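Local structure of dermonecrotic toxin (Pasteurella multocida, 2EBF) at residues S211-I216 with N259-G264; A236-L241 with F293-E298; S505-T510 with I526-V531; R515-P518 with Q522-K525. The protein induces bone resorption, acts as a potent mitogen and is associated with severe atrophic rhinitis in pigs, the chain here being its C-terminal region. One frame throughout, in Å; residues are numbered along the deposited sequence.

Contact 1: S211-I216 with N259-G264; sequences SVFDKI and NSLYIG
Phe213 meets Leu261 at the outer end of its ring: Leu261 CD2 lies near the ring plane, at the edge, 4.0 Å from Phe213 CZ and equally far from CE2. The two side chains approach at about a right angle, and a single methyl does the touching. Leu261 CG stands anti to its own backbone N (chi1 167°), which carries CD2 out from strand 260-263 to the phenyl edge. The backbones come nearest at Ser211 and Asn259, their CA atoms 7.9 Å apart.

Behind the ring, residues 211-215 form a short run of turns, with Asp214 N bonded to Ser211 O (2.9 Å). Asn234 ND2 holds Phe213 O and Ser235 OG holds Asp214 OD2, tying these turns to the start of helix 234-248. The ring is wedged between Ile207 of strand 205-207, Leu238 of helix 234-248 and Val299 of helix 288-300, while Leu242 and Ile210 reach Leu261 of the central strand.

Phenylalanine suits a loop that must span a gap, and leucine a buried central strand. No hydrogen bond crosses between the two segments; their mutual attraction therefore rests on van der Waals contact and the exclusion of water from carbon surfaces.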
# COMPACT_ATOMS: atom_id res chain seq x y z
N SER A 211 -18.90 -1.05 34.01
CA SER A 211 -19.52 -2.21 34.68
C SER A 211 -19.24 -3.54 33.98
O SER A 211 -19.36 -4.60 34.59
CB SER A 211 -21.04 -2.00 34.83
OG SER A 211 -21.71 -2.19 33.59
N VAL A 212 -18.86 -3.48 32.71
CA VAL A 212 -18.47 -4.66 31.92
C VAL A 212 -17.31 -5.42 32.58
O VAL A 212 -17.15 -6.63 32.39
CB VAL A 212 -18.11 -4.27 30.46
CG1 VAL A 212 -17.79 -5.50 29.63
CG2 VAL A 212 -19.25 -3.52 29.80
N PHE A 213 -16.51 -4.70 33.36
CA PHE A 213 -15.40 -5.31 34.09
C PHE A 213 -15.86 -6.24 35.20
O PHE A 213 -15.12 -7.15 35.61
CB PHE A 213 -14.47 -4.24 34.65
CG PHE A 213 -13.57 -3.63 33.63
CD1 PHE A 213 -12.51 -4.36 33.10
CD2 PHE A 213 -13.76 -2.32 33.20
CE1 PHE A 213 -11.67 -3.81 32.14
CE2 PHE A 213 -12.92 -1.76 32.25
CZ PHE A 213 -11.87 -2.50 31.72
N ASP A 214 -17.07 -6.02 35.69
CA ASP A 214 -17.64 -6.84 36.76
C ASP A 214 -18.32 -8.08 36.20
O ASP A 214 -18.67 -9.00 36.95
CB ASP A 214 -18.63 -6.02 37.59
CG ASP A 214 -18.01 -4.76 38.17
OD1 ASP A 214 -16.77 -4.74 38.37
OD2 ASP A 214 -18.75 -3.79 38.42
N LYS A 215 -18.50 -8.11 34.89
CA LYS A 215 -19.13 -9.23 34.21
C LYS A 215 -18.16 -10.38 33.96
O LYS A 215 -18.59 -11.51 33.69
CB LYS A 215 -19.76 -8.78 32.89
CG LYS A 215 -21.23 -8.37 32.98
CD LYS A 215 -21.41 -6.94 33.48
CE LYS A 215 -22.76 -6.37 33.03
NZ LYS A 215 -23.07 -5.08 33.71
N ILE A 216 -16.86 -10.10 34.05
CA ILE A 216 -15.84 -11.12 33.78
C ILE A 216 -15.64 -12.08 34.95
O ILE A 216 -15.94 -11.75 36.10
CB ILE A 216 -14.48 -10.49 33.33
CG1 ILE A 216 -13.88 -9.63 34.44
CG2 ILE A 216 -14.66 -9.69 32.03
CD1 ILE A 216 -12.41 -9.33 34.26
N ASN A 259 -18.14 6.95 34.23
CA ASN A 259 -18.41 5.53 33.92
C ASN A 259 -17.82 5.02 32.59
O ASN A 259 -18.04 3.87 32.21
CB ASN A 259 -19.92 5.23 34.00
CG ASN A 259 -20.22 3.75 34.11
OD1 ASN A 259 -20.89 3.18 33.24
ND2 ASN A 259 -19.73 3.11 35.17
N SER A 260 -17.06 5.87 31.90
CA SER A 260 -16.37 5.47 30.67
C SER A 260 -14.86 5.55 30.82
O SER A 260 -14.33 6.51 31.38
CB SER A 260 -16.84 6.33 29.49
OG SER A 260 -18.21 6.11 29.20
N LEU A 261 -14.17 4.54 30.29
CA LEU A 261 -12.70 4.49 30.30
C LEU A 261 -12.14 4.80 28.91
O LEU A 261 -12.54 4.18 27.92
CB LEU A 261 -12.22 3.12 30.77
CG LEU A 261 -10.76 2.70 30.61
CD1 LEU A 261 -9.85 3.44 31.57
CD2 LEU A 261 -10.63 1.20 30.80
N TYR A 262 -11.22 5.75 28.86
CA TYR A 262 -10.61 6.22 27.63
C TYR A 262 -9.13 5.87 27.64
O TYR A 262 -8.43 6.18 28.62
CB TYR A 262 -10.80 7.73 27.48
CG TYR A 262 -12.25 8.15 27.47
CD1 TYR A 262 -12.97 8.33 28.66
CD2 TYR A 262 -12.92 8.36 26.26
CE1 TYR A 262 -14.31 8.71 28.64
CE2 TYR A 262 -14.25 8.73 26.23
CZ TYR A 262 -14.94 8.91 27.42
OH TYR A 262 -16.27 9.28 27.38
N ILE A 263 -8.67 5.24 26.57
CA ILE A 263 -7.30 4.73 26.50
C ILE A 263 -6.53 5.36 25.33
O ILE A 263 -7.04 5.45 24.20
CB ILE A 263 -7.30 3.18 26.39
CG1 ILE A 263 -7.90 2.56 27.66
CG2 ILE A 263 -5.89 2.64 26.14
CD1 ILE A 263 -8.39 1.13 27.51
N GLY A 264 -5.31 5.80 25.62
CA GLY A 264 -4.44 6.43 24.63
C GLY A 264 -3.21 5.61 24.24
O GLY A 264 -2.49 5.99 23.31

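Contact 2: A236-L241 with F293-E298; sequences ALLPGL and FSMLQE
Met295 points its terminal methyl between two leucines of the facing helix, Leu238 and Leu241, and that one atom, CE, makes both close contacts. Against Leu241 the approach is tip to tip, with CE 3.4 Å from Leu241 CD1, tighter than usual for two carbons. Toward Leu238 the thioether arrives at a slant, CE lying 3.6 Å from Leu238 CD1.

The methionine reaches so far because it is straight beyond CG, with chi2 at -165° and chi3 at 176°. Its chi1 of 57° sets CG between the backbone N and the carbonyl carbon, a cramped start that directs the chain at the other helix. Such length is needed: the CA atoms of Leu238 and Met295 are 10.1 Å apart. Methionine is long, flexible and unbranched, and suits this job, and the forked leucines each present a CD1 methyl to it.

Leu238 and Leu241, three positions apart, share a face of helix 234-248 although it is kinked at Pro239, which has no N-H to give, and at Gly240, whose N makes only a weak bond, to Leu237 O. Phe292 and Tyr288 of helix 288-300 also touch Leu238 and Leu241 respectively, and Tyr220 from a loop touches Met295. The pattern is that of apolar helix-helix packing, with a long side chain of one helix reaching the leucines of the other in a buried core of the toxin's C2 region.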
# COMPACT_ATOMS: atom_id res chain seq x y z
N ALA A 236 -14.38 -1.34 40.68
CA ALA A 236 -14.00 -0.56 41.85
C ALA A 236 -12.47 -0.41 42.00
O ALA A 236 -11.99 0.61 42.50
CB ALA A 236 -14.60 -1.15 43.11
N LEU A 237 -11.74 -1.44 41.57
CA LEU A 237 -10.27 -1.41 41.54
C LEU A 237 -9.73 -0.36 40.58
O LEU A 237 -8.69 0.26 40.83
CB LEU A 237 -9.71 -2.76 41.09
CG LEU A 237 -9.76 -4.03 41.93
CD1 LEU A 237 -9.07 -5.12 41.17
CD2 LEU A 237 -9.10 -3.83 43.30
N LEU A 238 -10.46 -0.19 39.48
CA LEU A 238 -10.02 0.56 38.31
C LEU A 238 -9.49 1.99 38.56
O LEU A 238 -8.41 2.32 38.07
CB LEU A 238 -11.14 0.57 37.26
CG LEU A 238 -10.78 0.59 35.77
CD1 LEU A 238 -9.99 -0.65 35.36
CD2 LEU A 238 -12.05 0.71 34.95
N PRO A 239 -10.22 2.83 39.33
CA PRO A 239 -9.72 4.19 39.57
C PRO A 239 -8.38 4.21 40.30
O PRO A 239 -7.55 5.10 40.05
CB PRO A 239 -10.80 4.83 40.44
CG PRO A 239 -12.01 4.01 40.21
CD PRO A 239 -11.51 2.62 40.01
N GLY A 240 -8.17 3.24 41.18
CA GLY A 240 -6.93 3.10 41.94
C GLY A 240 -5.75 2.75 41.06
O GLY A 240 -4.70 3.37 41.16
N LEU A 241 -5.95 1.75 40.20
CA LEU A 241 -4.91 1.29 39.28
C LEU A 241 -4.38 2.42 38.40
O LEU A 241 -3.17 2.54 38.20
CB LEU A 241 -5.42 0.14 38.41
CG LEU A 241 -5.89 -1.13 39.12
CD1 LEU A 241 -6.88 -1.88 38.26
CD2 LEU A 241 -4.73 -2.02 39.49
N PHE A 293 -4.43 -4.58 32.22
CA PHE A 293 -4.39 -5.11 30.86
C PHE A 293 -5.00 -6.50 30.78
O PHE A 293 -5.68 -6.84 29.80
CB PHE A 293 -2.94 -5.10 30.33
CG PHE A 293 -2.82 -5.39 28.85
CD1 PHE A 293 -2.05 -6.46 28.41
CD2 PHE A 293 -3.46 -4.59 27.91
CE1 PHE A 293 -1.91 -6.73 27.04
CE2 PHE A 293 -3.34 -4.86 26.53
CZ PHE A 293 -2.57 -5.93 26.11
N SER A 294 -4.77 -7.31 31.82
CA SER A 294 -5.33 -8.66 31.90
C SER A 294 -6.86 -8.68 31.86
O SER A 294 -7.45 -9.57 31.23
CB SER A 294 -4.85 -9.37 33.17
OG SER A 294 -3.45 -9.61 33.11
N MET A 295 -7.49 -7.72 32.52
CA MET A 295 -8.95 -7.65 32.50
C MET A 295 -9.51 -6.99 31.26
O MET A 295 -10.62 -7.31 30.85
CB MET A 295 -9.54 -7.06 33.79
CG MET A 295 -9.09 -5.68 34.20
SD MET A 295 -9.59 -5.48 35.93
CE MET A 295 -8.90 -3.89 36.34
N LEU A 296 -8.75 -6.07 30.66
CA LEU A 296 -9.10 -5.58 29.32
C LEU A 296 -9.23 -6.75 28.36
O LEU A 296 -10.20 -6.84 27.60
CB LEU A 296 -8.04 -4.62 28.78
CG LEU A 296 -8.08 -3.13 29.14
CD1 LEU A 296 -6.99 -2.43 28.35
CD2 LEU A 296 -9.43 -2.51 28.83
N GLN A 297 -8.24 -7.65 28.41
CA GLN A 297 -8.22 -8.82 27.54
C GLN A 297 -9.32 -9.81 27.89
O GLN A 297 -9.81 -10.52 27.01
CB GLN A 297 -6.84 -9.48 27.56
CG GLN A 297 -5.75 -8.63 26.92
CD GLN A 297 -4.39 -9.30 26.93
OE1 GLN A 297 -3.87 -9.70 25.89
NE2 GLN A 297 -3.80 -9.42 28.12
N GLU A 298 -9.70 -9.87 29.17
CA GLU A 298 -10.83 -10.71 29.57
C GLU A 298 -12.15 -10.15 29.07
O GLU A 298 -12.99 -10.89 28.55
CB GLU A 298 -10.87 -10.95 31.08
CG GLU A 298 -9.89 -12.02 31.51
CD GLU A 298 -10.20 -12.63 32.87
OE1 GLU A 298 -11.34 -12.50 33.38
OE2 GLU A 298 -9.27 -13.26 33.43

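Contact 3: S505-T510 with I526-V531; sequences SLLNST and IPATVV
A beta-alpha-beta crossover in the mostly parallel sheet of the C2 region brings Leu507 and Asn508 over Ala528. The chain leaves strand 498-502, passes through helix 504-507, a small hairpin (510-511 with 516-517) and helix 520-524, and returns as the parallel strand 528-531, with strand 372-376 lying between the two in the sheet. The contact joins the end of the first of these helices to the start of the returning strand.

Ala528 offers a single methyl, and both partners rest on it. Leu507 CB lies 4.1 Å from Ala528 CB, while the amide of Asn508 comes in beside it, its ND2 3.9 Å from the same methyl. A small residue suits this spot, since the CA atoms of Leu507 and Ala528 are only 6.3 Å apart. The rest of the leucine continues to Ala374 of the neighbouring strand and to Leu540, as befits an aliphatic chain covering a sheet.

Asn508 is the first residue to leave helical geometry, and with chi1 at -74° its CG lies beside the backbone N and anti to the carbonyl carbon, which sends the amide toward the strand. Both ends of that buried amide are satisfied: ND2 donates to Leu540 O, and OD1 accepts from Gln522 NE2 of helix 520-524. Asparagine, with a donor and an acceptor on one short stem, fits such a junction well. OD1 takes a second hydrogen bond from a water 3.0 Å away, and that water in turn accepts from Ala528 N, also at 3.0 Å.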
# COMPACT_ATOMS: atom_id res chain seq x y z
N SER A 505 13.19 -13.95 10.51
CA SER A 505 12.11 -13.66 9.55
C SER A 505 12.20 -12.27 8.89
O SER A 505 11.55 -12.01 7.87
CB SER A 505 10.75 -13.80 10.24
OG SER A 505 10.58 -12.82 11.24
N LEU A 506 13.00 -11.37 9.46
CA LEU A 506 13.15 -10.03 8.90
C LEU A 506 14.43 -9.94 8.07
O LEU A 506 14.50 -9.17 7.11
CB LEU A 506 13.15 -8.97 10.00
CG LEU A 506 11.95 -8.96 10.97
CD1 LEU A 506 12.16 -7.93 12.07
CD2 LEU A 506 10.62 -8.70 10.23
N LEU A 507 15.42 -10.73 8.46
CA LEU A 507 16.78 -10.66 7.91
C LEU A 507 16.87 -10.98 6.43
O LEU A 507 17.33 -10.16 5.65
CB LEU A 507 17.70 -11.60 8.69
CG LEU A 507 17.95 -11.27 10.17
CD1 LEU A 507 18.74 -12.38 10.84
CD2 LEU A 507 18.70 -9.96 10.26
N ASN A 508 16.45 -12.20 6.08
CA ASN A 508 16.50 -12.72 4.72
C ASN A 508 15.11 -12.79 4.09
O ASN A 508 14.14 -12.27 4.66
CB ASN A 508 17.17 -14.10 4.70
CG ASN A 508 18.69 -14.00 4.88
OD1 ASN A 508 19.36 -13.22 4.20
ND2 ASN A 508 19.22 -14.80 5.81
N SER A 509 15.00 -13.44 2.93
CA SER A 509 13.75 -13.42 2.16
C SER A 509 12.65 -14.20 2.83
O SER A 509 12.91 -15.12 3.61
CB SER A 509 13.96 -13.90 0.72
OG SER A 509 14.91 -13.08 0.04
N THR A 510 11.41 -13.80 2.55
CA THR A 510 10.22 -14.50 3.01
C THR A 510 9.19 -14.44 1.87
O THR A 510 9.36 -13.66 0.93
CB THR A 510 9.60 -13.84 4.27
OG1 THR A 510 9.52 -12.42 4.06
CG2 THR A 510 10.42 -14.16 5.54
N ILE A 526 23.87 -6.04 2.63
CA ILE A 526 24.78 -6.53 3.68
C ILE A 526 24.54 -8.02 3.91
O ILE A 526 23.56 -8.56 3.42
CB ILE A 526 24.61 -5.74 5.00
CG1 ILE A 526 23.17 -5.87 5.54
CG2 ILE A 526 25.04 -4.27 4.78
CD1 ILE A 526 22.93 -5.17 6.88
N PRO A 527 25.45 -8.71 4.63
CA PRO A 527 25.17 -10.10 4.99
C PRO A 527 24.39 -10.25 6.31
O PRO A 527 24.57 -9.44 7.23
CB PRO A 527 26.57 -10.71 5.14
CG PRO A 527 27.43 -9.54 5.64
CD PRO A 527 26.79 -8.27 5.09
N ALA A 528 23.54 -11.27 6.39
CA ALA A 528 22.95 -11.68 7.68
C ALA A 528 23.80 -12.75 8.35
O ALA A 528 24.33 -13.65 7.68
CB ALA A 528 21.54 -12.17 7.51
N THR A 529 23.90 -12.67 9.67
CA THR A 529 24.74 -13.59 10.43
C THR A 529 24.06 -14.11 11.69
O THR A 529 23.03 -13.59 12.11
CB THR A 529 26.10 -12.96 10.83
OG1 THR A 529 25.89 -11.88 11.75
CG2 THR A 529 26.87 -12.47 9.61
N VAL A 530 24.66 -15.14 12.28
CA VAL A 530 24.19 -15.73 13.53
C VAL A 530 25.40 -16.16 14.34
O VAL A 530 26.47 -16.44 13.79
CB VAL A 530 23.29 -17.00 13.30
CG1 VAL A 530 21.91 -16.63 12.82
CG2 VAL A 530 23.95 -17.99 12.34
N VAL A 531 25.23 -16.24 15.66
CA VAL A 531 26.28 -16.76 16.53
C VAL A 531 25.83 -18.10 17.13
O VAL A 531 24.81 -18.18 17.81
CB VAL A 531 26.69 -15.72 17.62
CG1 VAL A 531 27.81 -16.26 18.52
CG2 VAL A 531 27.13 -14.41 16.97
O HOH W 1 22.30 -13.23 4.56

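Contact 4: R515-P518 with Q522-K525; sequences RPMP and QYLK
With chi1 at -79°, Tyr523 carries its ring beside its backbone N and anti to the carbonyl carbon, which swings the phenol back along the chain to Pro518. Gln522 starts out in a similar way but is bent at chi2 (75°), folding its amide back toward the residues that precede the helix.

The pyrrolidine of Pro518 crosses the hydroxyl-bearing end of the phenol at a slant. Its CB meets the CE2 side of the ring, 3.5 Å from Tyr523 CE2, while CG and CD both gather near the hydroxyl, 3.6 Å and 3.4 Å from Tyr523 OH. Pro518 CB also rests against Gln522 CB at 3.9 Å. Proline suits this place because its rigid ring presents a compact apolar surface in the turn between strand 516-517 and helix 520-524, and tyrosine because it can cover that surface and still carry a polar end. The hydroxyl makes a weak hydrogen bond to Leu332 O. Gln522 OE1 accepts from Gly519 N, so the folded-back oxygen takes one hydrogen bond from the backbone just ahead of the helix.

A Schellman motif closes the far end of this short helix at Lys525, whose phi is positive. Around the pair, Thr333 of helix 312-333 touches both Pro518 and Tyr523, while Ile484 and Ile488 of helix 473-490 pack on the tyrosine; Met517 reaches both helices from strand 516-517, which pairs antiparallel with strand 510-511.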
# COMPACT_ATOMS: atom_id res chain seq x y z
N ARG A 515 5.64 -12.94 -5.60
CA ARG A 515 7.10 -12.91 -5.70
C ARG A 515 7.70 -12.89 -4.29
O ARG A 515 6.97 -12.79 -3.32
CB ARG A 515 7.56 -11.68 -6.49
CG ARG A 515 7.40 -10.37 -5.71
CD ARG A 515 7.65 -9.15 -6.57
NE ARG A 515 6.62 -9.01 -7.60
CZ ARG A 515 5.43 -8.45 -7.40
NH1 ARG A 515 5.11 -7.95 -6.20
NH2 ARG A 515 4.55 -8.38 -8.39
N PRO A 516 9.03 -13.01 -4.17
CA PRO A 516 9.57 -12.95 -2.82
C PRO A 516 9.52 -11.56 -2.19
O PRO A 516 9.55 -10.54 -2.90
CB PRO A 516 11.03 -13.41 -3.00
CG PRO A 516 11.09 -14.04 -4.40
CD PRO A 516 10.07 -13.26 -5.18
N MET A 517 9.43 -11.53 -0.87
CA MET A 517 9.73 -10.33 -0.10
C MET A 517 11.20 -10.40 0.37
O MET A 517 11.53 -11.22 1.21
CB MET A 517 8.81 -10.23 1.11
CG MET A 517 9.16 -9.15 2.11
SD MET A 517 9.00 -7.53 1.35
CE MET A 517 9.30 -6.48 2.77
N PRO A 518 12.07 -9.55 -0.19
CA PRO A 518 13.48 -9.60 0.19
C PRO A 518 13.62 -9.20 1.65
O PRO A 518 12.73 -8.52 2.18
CB PRO A 518 14.14 -8.54 -0.72
CG PRO A 518 13.15 -8.32 -1.83
CD PRO A 518 11.82 -8.50 -1.20
N GLN A 522 19.07 -8.06 2.12
CA GLN A 522 19.05 -7.84 0.66
C GLN A 522 18.84 -6.38 0.31
O GLN A 522 19.58 -5.83 -0.51
CB GLN A 522 17.99 -8.71 -0.01
CG GLN A 522 18.37 -10.17 -0.05
CD GLN A 522 18.25 -10.86 1.29
OE1 GLN A 522 17.29 -10.63 2.02
NE2 GLN A 522 19.20 -11.73 1.60
N TYR A 523 17.86 -5.73 0.93
CA TYR A 523 17.63 -4.32 0.67
C TYR A 523 18.82 -3.46 1.07
O TYR A 523 19.13 -2.50 0.38
CB TYR A 523 16.36 -3.81 1.34
CG TYR A 523 15.09 -4.16 0.60
CD1 TYR A 523 14.74 -3.49 -0.58
CD2 TYR A 523 14.23 -5.13 1.08
CE1 TYR A 523 13.56 -3.79 -1.27
CE2 TYR A 523 13.04 -5.44 0.41
CZ TYR A 523 12.71 -4.77 -0.76
OH TYR A 523 11.54 -5.08 -1.42
N LEU A 524 19.49 -3.80 2.17
CA LEU A 524 20.60 -2.98 2.68
C LEU A 524 21.97 -3.37 2.10
O LEU A 524 22.98 -2.72 2.39
CB LEU A 524 20.64 -2.99 4.22
CG LEU A 524 19.46 -2.34 4.97
CD1 LEU A 524 19.61 -2.53 6.48
CD2 LEU A 524 19.32 -0.83 4.63
N LYS A 525 21.99 -4.42 1.28
CA LYS A 525 23.22 -4.86 0.60
C LYS A 525 24.29 -5.32 1.60
O LYS A 525 25.47 -5.03 1.44
CB LYS A 525 23.79 -3.75 -0.31
CG LYS A 525 22.81 -3.10 -1.30
CD LYS A 525 22.32 -1.72 -0.85
CE LYS A 525 23.44 -0.68 -0.86
NZ LYS A 525 22.98 0.65 -0.34

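From the N terminus, 211-216 opens first and 236-241 second; contact 1 then closes at 259-264, before contact 2 closes at 293-298. Their loops thus cross, and the two sites touch, with Phe213 against Leu238 and Leu296, and Ile216 against Met295, joining the three-stranded sheet to helices 234-248 and 288-300. Contacts 3 and 4 both lie further along the chain, their centres some 40 to 44 Å from those of the first pair. Here 515-518 and 522-525 fall between 505-510 and 526-531, so contact 4 nests within contact 3. Thr510 O and Met517 N, 2.8 Å apart, probably share a hydrogen bond across hairpin 510-511/516-517, in the connection from strand 498-502 to strand 528-531 of the six-stranded sheet.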